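Local coordinates for Alpha/beta hydrolase fold-3 domain-containing protein (Enterococcus faecalis, PDB 2QRU) that is of unknown function but, as an alpha/beta hydrolase family member, probably acts as a hydrolase, at residues A[100-111]-A[126-136]. Sequence-based numbering, arbitrary orientation.
Sequences LCGRSAGGYLML and FLVNFYGYTDL. With PO4 (phosphate ion), chain B.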
loop_
_atom_site.group_PDB
_atom_site.type_symbol
_atom_site.label_atom_id
_atom_site.label_comp_id
_atom_site.label_asym_id
_atom_site.label_seq_id
_atom_site.Cartn_x
_atom_site.Cartn_y
_atom_site.Cartn_z
ATOM N N LEU A 100 -8.299 -5.410 -3.272
ATOM C CA LEU A 100 -6.994 -5.020 -2.716
ATOM C C LEU A 100 -7.188 -3.706 -1.967
ATOM O O LEU A 100 -8.032 -2.875 -2.338
ATOM C CB LEU A 100 -5.953 -4.809 -3.799
ATOM C CG LEU A 100 -5.645 -6.033 -4.679
ATOM C CD1 LEU A 100 -4.700 -5.610 -5.844
ATOM C CD2 LEU A 100 -5.050 -7.190 -3.879
ATOM N N CYS A 101 -6.352 -3.465 -0.955
ATOM C CA CYS A 101 -6.372 -2.173 -0.261
ATOM C C CYS A 101 -4.935 -1.788 0.048
ATOM O O CYS A 101 -4.156 -2.625 0.519
ATOM C CB CYS A 101 -7.144 -2.306 1.046
ATOM S SG CYS A 101 -7.173 -0.788 2.088
ATOM N N GLY A 102 -4.580 -0.543 -0.223
ATOM C CA GLY A 102 -3.158 -0.110 -0.067
ATOM C C GLY A 102 -3.078 1.228 0.645
ATOM O O GLY A 102 -3.869 2.139 0.351
ATOM N N ARG A 103 -2.089 1.343 1.522
ATOM C CA ARG A 103 -1.870 2.545 2.318
ATOM C C ARG A 103 -0.551 3.188 1.830
ATOM O O ARG A 103 0.524 2.590 1.999
ATOM C CB ARG A 103 -1.714 2.113 3.763
ATOM C CG ARG A 103 -1.359 3.243 4.690
ATOM C CD ARG A 103 -1.378 2.742 6.151
ATOM N NE ARG A 103 -1.100 3.759 7.148
ATOM C CZ ARG A 103 -1.239 3.510 8.448
ATOM N NH1 ARG A 103 -1.682 2.304 8.819
ATOM N NH2 ARG A 103 -0.982 4.440 9.372
ATOM N N SER A 104 -0.648 4.391 1.266
ATOM C CA SER A 104 0.508 5.160 0.782
ATOM C C SER A 104 1.353 4.339 -0.210
ATOM O O SER A 104 0.856 3.979 -1.296
ATOM C CB SER A 104 1.316 5.730 1.955
ATOM O OG SER A 104 2.265 6.656 1.442
ATOM N N ALA A 105 2.577 3.969 0.165
ATOM C CA ALA A 105 3.362 3.135 -0.769
ATOM C C ALA A 105 2.595 1.845 -1.093
ATOM O O ALA A 105 2.728 1.302 -2.185
ATOM C CB ALA A 105 4.715 2.787 -0.147
ATOM N N GLY A 106 1.840 1.329 -0.117
ATOM C CA GLY A 106 0.972 0.171 -0.373
ATOM C C GLY A 106 -0.036 0.407 -1.513
ATOM O O GLY A 106 -0.406 -0.539 -2.203
ATOM N N GLY A 107 -0.499 1.649 -1.692
ATOM C CA GLY A 107 -1.389 1.966 -2.836
ATOM C C GLY A 107 -0.665 1.843 -4.173
ATOM O O GLY A 107 -1.215 1.332 -5.150
ATOM N N TYR A 108 0.575 2.345 -4.221
ATOM C CA TYR A 108 1.400 2.197 -5.419
ATOM C C TYR A 108 1.610 0.696 -5.712
ATOM O O TYR A 108 1.435 0.229 -6.878
ATOM C CB TYR A 108 2.729 2.905 -5.189
ATOM C CG TYR A 108 3.713 2.672 -6.322
ATOM C CD1 TYR A 108 3.560 3.300 -7.556
ATOM C CD2 TYR A 108 4.791 1.799 -6.166
ATOM C CE1 TYR A 108 4.485 3.074 -8.632
ATOM C CE2 TYR A 108 5.712 1.568 -7.212
ATOM C CZ TYR A 108 5.556 2.216 -8.451
ATOM O OH TYR A 108 6.427 2.007 -9.524
ATOM N N LEU A 109 1.987 -0.057 -4.684
ATOM C CA LEU A 109 2.216 -1.490 -4.815
ATOM C C LEU A 109 0.944 -2.179 -5.307
ATOM O O LEU A 109 1.000 -2.973 -6.247
ATOM C CB LEU A 109 2.723 -2.087 -3.488
ATOM C CG LEU A 109 4.142 -1.664 -3.087
ATOM C CD1 LEU A 109 4.395 -2.221 -1.660
ATOM C CD2 LEU A 109 5.242 -2.095 -4.121
HETATM N N MSE A 110 -0.200 -1.828 -4.721
HETATM C CA MSE A 110 -1.483 -2.407 -5.133
HETATM C C MSE A 110 -1.780 -2.193 -6.628
HETATM O O MSE A 110 -2.208 -3.112 -7.386
HETATM C CB MSE A 110 -2.618 -1.773 -4.319
HETATM C CG MSE A 110 -4.014 -2.036 -4.949
HETATM SE SE MSE A 110 -5.316 -1.093 -3.815
HETATM C CE MSE A 110 -4.999 0.707 -4.551
ATOM N N LEU A 111 -1.524 -0.965 -7.081
ATOM C CA LEU A 111 -1.817 -0.620 -8.473
ATOM C C LEU A 111 -0.861 -1.331 -9.440
ATOM O O LEU A 111 -1.280 -1.860 -10.485
ATOM C CB LEU A 111 -1.806 0.896 -8.659
ATOM C CG LEU A 111 -2.954 1.587 -7.898
ATOM C CD1 LEU A 111 -2.689 3.115 -7.822
ATOM C CD2 LEU A 111 -4.305 1.299 -8.553
ATOM N N PHE A 126 -12.226 -5.164 -6.756
ATOM C CA PHE A 126 -12.202 -3.738 -6.454
ATOM C C PHE A 126 -10.900 -3.371 -5.769
ATOM O O PHE A 126 -10.141 -4.257 -5.315
ATOM C CB PHE A 126 -13.381 -3.370 -5.554
ATOM C CG PHE A 126 -13.338 -4.054 -4.209
ATOM C CD1 PHE A 126 -12.632 -3.483 -3.125
ATOM C CD2 PHE A 126 -14.030 -5.248 -4.021
ATOM C CE1 PHE A 126 -12.590 -4.136 -1.861
ATOM C CE2 PHE A 126 -14.001 -5.905 -2.802
ATOM C CZ PHE A 126 -13.281 -5.353 -1.705
ATOM N N LEU A 127 -10.676 -2.074 -5.668
ATOM C CA LEU A 127 -9.429 -1.530 -5.124
ATOM C C LEU A 127 -9.745 -0.429 -4.118
ATOM O O LEU A 127 -10.740 0.297 -4.331
ATOM C CB LEU A 127 -8.606 -0.916 -6.247
ATOM C CG LEU A 127 -8.282 -1.791 -7.490
ATOM C CD1 LEU A 127 -7.611 -0.910 -8.541
ATOM C CD2 LEU A 127 -7.371 -2.956 -7.008
ATOM N N VAL A 128 -8.956 -0.283 -3.052
ATOM C CA VAL A 128 -9.175 0.825 -2.116
ATOM C C VAL A 128 -7.809 1.482 -1.928
ATOM O O VAL A 128 -6.850 0.843 -1.492
ATOM C CB VAL A 128 -9.752 0.313 -0.753
ATOM C CG1 VAL A 128 -9.899 1.481 0.242
ATOM C CG2 VAL A 128 -11.095 -0.429 -0.958
ATOM N N ASN A 129 -7.705 2.726 -2.364
ATOM C CA ASN A 129 -6.471 3.498 -2.315
ATOM C C ASN A 129 -6.534 4.564 -1.213
ATOM O O ASN A 129 -7.341 5.494 -1.310
ATOM C CB ASN A 129 -6.302 4.249 -3.637
ATOM C CG ASN A 129 -5.172 5.227 -3.566
ATOM O OD1 ASN A 129 -4.067 4.847 -3.211
ATOM N ND2 ASN A 129 -5.436 6.484 -3.907
ATOM N N PHE A 130 -5.677 4.425 -0.211
ATOM C CA PHE A 130 -5.421 5.482 0.780
ATOM C C PHE A 130 -4.143 6.186 0.373
ATOM O O PHE A 130 -3.045 5.656 0.618
ATOM C CB PHE A 130 -5.295 4.864 2.167
ATOM C CG PHE A 130 -6.620 4.504 2.749
ATOM C CD1 PHE A 130 -7.346 5.476 3.466
ATOM C CD2 PHE A 130 -7.124 3.236 2.621
ATOM C CE1 PHE A 130 -8.621 5.163 4.010
ATOM C CE2 PHE A 130 -8.373 2.905 3.158
ATOM C CZ PHE A 130 -9.131 3.853 3.853
ATOM N N TYR A 131 -4.299 7.343 -0.297
ATOM C CA TYR A 131 -3.202 8.285 -0.604
ATOM C C TYR A 131 -1.930 7.620 -1.194
ATOM O O TYR A 131 -0.785 7.940 -0.837
ATOM C CB TYR A 131 -2.921 9.219 0.585
ATOM C CG TYR A 131 -2.946 8.566 1.952
ATOM C CD1 TYR A 131 -1.836 7.896 2.452
ATOM C CD2 TYR A 131 -4.101 8.611 2.743
ATOM C CE1 TYR A 131 -1.859 7.297 3.733
ATOM C CE2 TYR A 131 -4.141 7.995 4.009
ATOM C CZ TYR A 131 -3.027 7.345 4.494
ATOM O OH TYR A 131 -3.088 6.794 5.794
ATOM N N GLY A 132 -2.182 6.708 -2.135
ATOM C CA GLY A 132 -1.086 6.114 -2.923
ATOM C C GLY A 132 -0.756 6.979 -4.142
ATOM O O GLY A 132 -1.094 8.178 -4.221
ATOM N N TYR A 133 -0.113 6.333 -5.121
ATOM C CA TYR A 133 0.409 7.023 -6.297
ATOM C C TYR A 133 0.619 6.039 -7.429
ATOM O O TYR A 133 0.668 4.822 -7.184
ATOM C CB TYR A 133 1.677 7.775 -5.942
ATOM C CG TYR A 133 2.621 7.096 -4.980
ATOM C CD1 TYR A 133 2.485 7.276 -3.586
ATOM C CD2 TYR A 133 3.704 6.323 -5.450
ATOM C CE1 TYR A 133 3.379 6.668 -2.678
ATOM C CE2 TYR A 133 4.574 5.713 -4.546
ATOM C CZ TYR A 133 4.427 5.915 -3.173
ATOM O OH TYR A 133 5.308 5.345 -2.267
ATOM N N THR A 134 0.755 6.569 -8.660
ATOM C CA THR A 134 0.733 5.743 -9.861
ATOM C C THR A 134 2.119 5.754 -10.539
ATOM O O THR A 134 2.356 4.998 -11.478
ATOM C CB THR A 134 -0.303 6.294 -10.877
ATOM O OG1 THR A 134 -0.091 7.703 -11.028
ATOM C CG2 THR A 134 -1.743 6.034 -10.398
ATOM N N ASP A 135 3.001 6.619 -10.055
ATOM C CA ASP A 135 4.371 6.713 -10.555
ATOM C C ASP A 135 5.226 7.314 -9.437
ATOM O O ASP A 135 4.711 7.657 -8.369
ATOM C CB ASP A 135 4.427 7.492 -11.891
ATOM C CG ASP A 135 4.083 8.962 -11.745
ATOM O OD1 ASP A 135 4.657 9.628 -10.850
ATOM O OD2 ASP A 135 3.257 9.467 -12.546
ATOM N N LEU A 136 6.532 7.392 -9.683
ATOM C CA LEU A 136 7.468 7.836 -8.660
ATOM C C LEU A 136 8.005 9.258 -8.945
ATOM O O LEU A 136 8.942 9.723 -8.272
ATOM C CB LEU A 136 8.612 6.804 -8.551
ATOM C CG LEU A 136 8.116 5.395 -8.153
ATOM C CD1 LEU A 136 9.266 4.397 -8.245
ATOM C CD2 LEU A 136 7.483 5.384 -6.777
HETATM P P PO4 B . 4.292 6.202 3.502
HETATM O O1 PO4 B . 4.256 7.383 2.542
HETATM O O2 PO4 B . 5.545 6.334 4.358
HETATM O O3 PO4 B . 3.117 6.255 4.482
HETATM O O4 PO4 B . 4.248 4.922 2.682
HETATM O O HOH W 1 5.260 6.415 0.243
#
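Tyr108, on helix 105-119, sets its CB over one face of the Tyr133 ring, 3.4 Å from Tyr133 CE2, and the two rings run nearly parallel but slid apart, planes at 21°. Leu136 CD2 makes a CH-pi contact over one face of the Tyr108 ring, while Tyr133 O lies in plane at its edge. Tyr133 OH lies 3.3 Å from Ala105 CA and shares a water with Ser104 OG and the phosphate. Gly107 and Gly132 meet backbone to backbone, CA to CA 4.2 Å, with no side chain between helix and loop. Asn129 OD1 accepts from Gly132 N, three residues on, an Asx motif at the strand end. Met110, bent at its last torsion, lays SE 3.4 Å from Val128 O and CE against Asn129 CB. Leu127 fits among three side chains, CD2 against Leu100 CD1 and Met110 CG, CD1 against Leu111 CD2. On the other sheet face Cys101 SG meets the edge of the Phe130 ring. Five backbone hydrogen bonds join the parallel strands 98-103 and 127-130. Ser104, at a strained turn (phi 54°, psi -112°), hydrogen-bonds His249 NE2 through OG; this beta-alpha-beta unit carries what is probably the nucleophile elbow of an alpha/beta hydrolase.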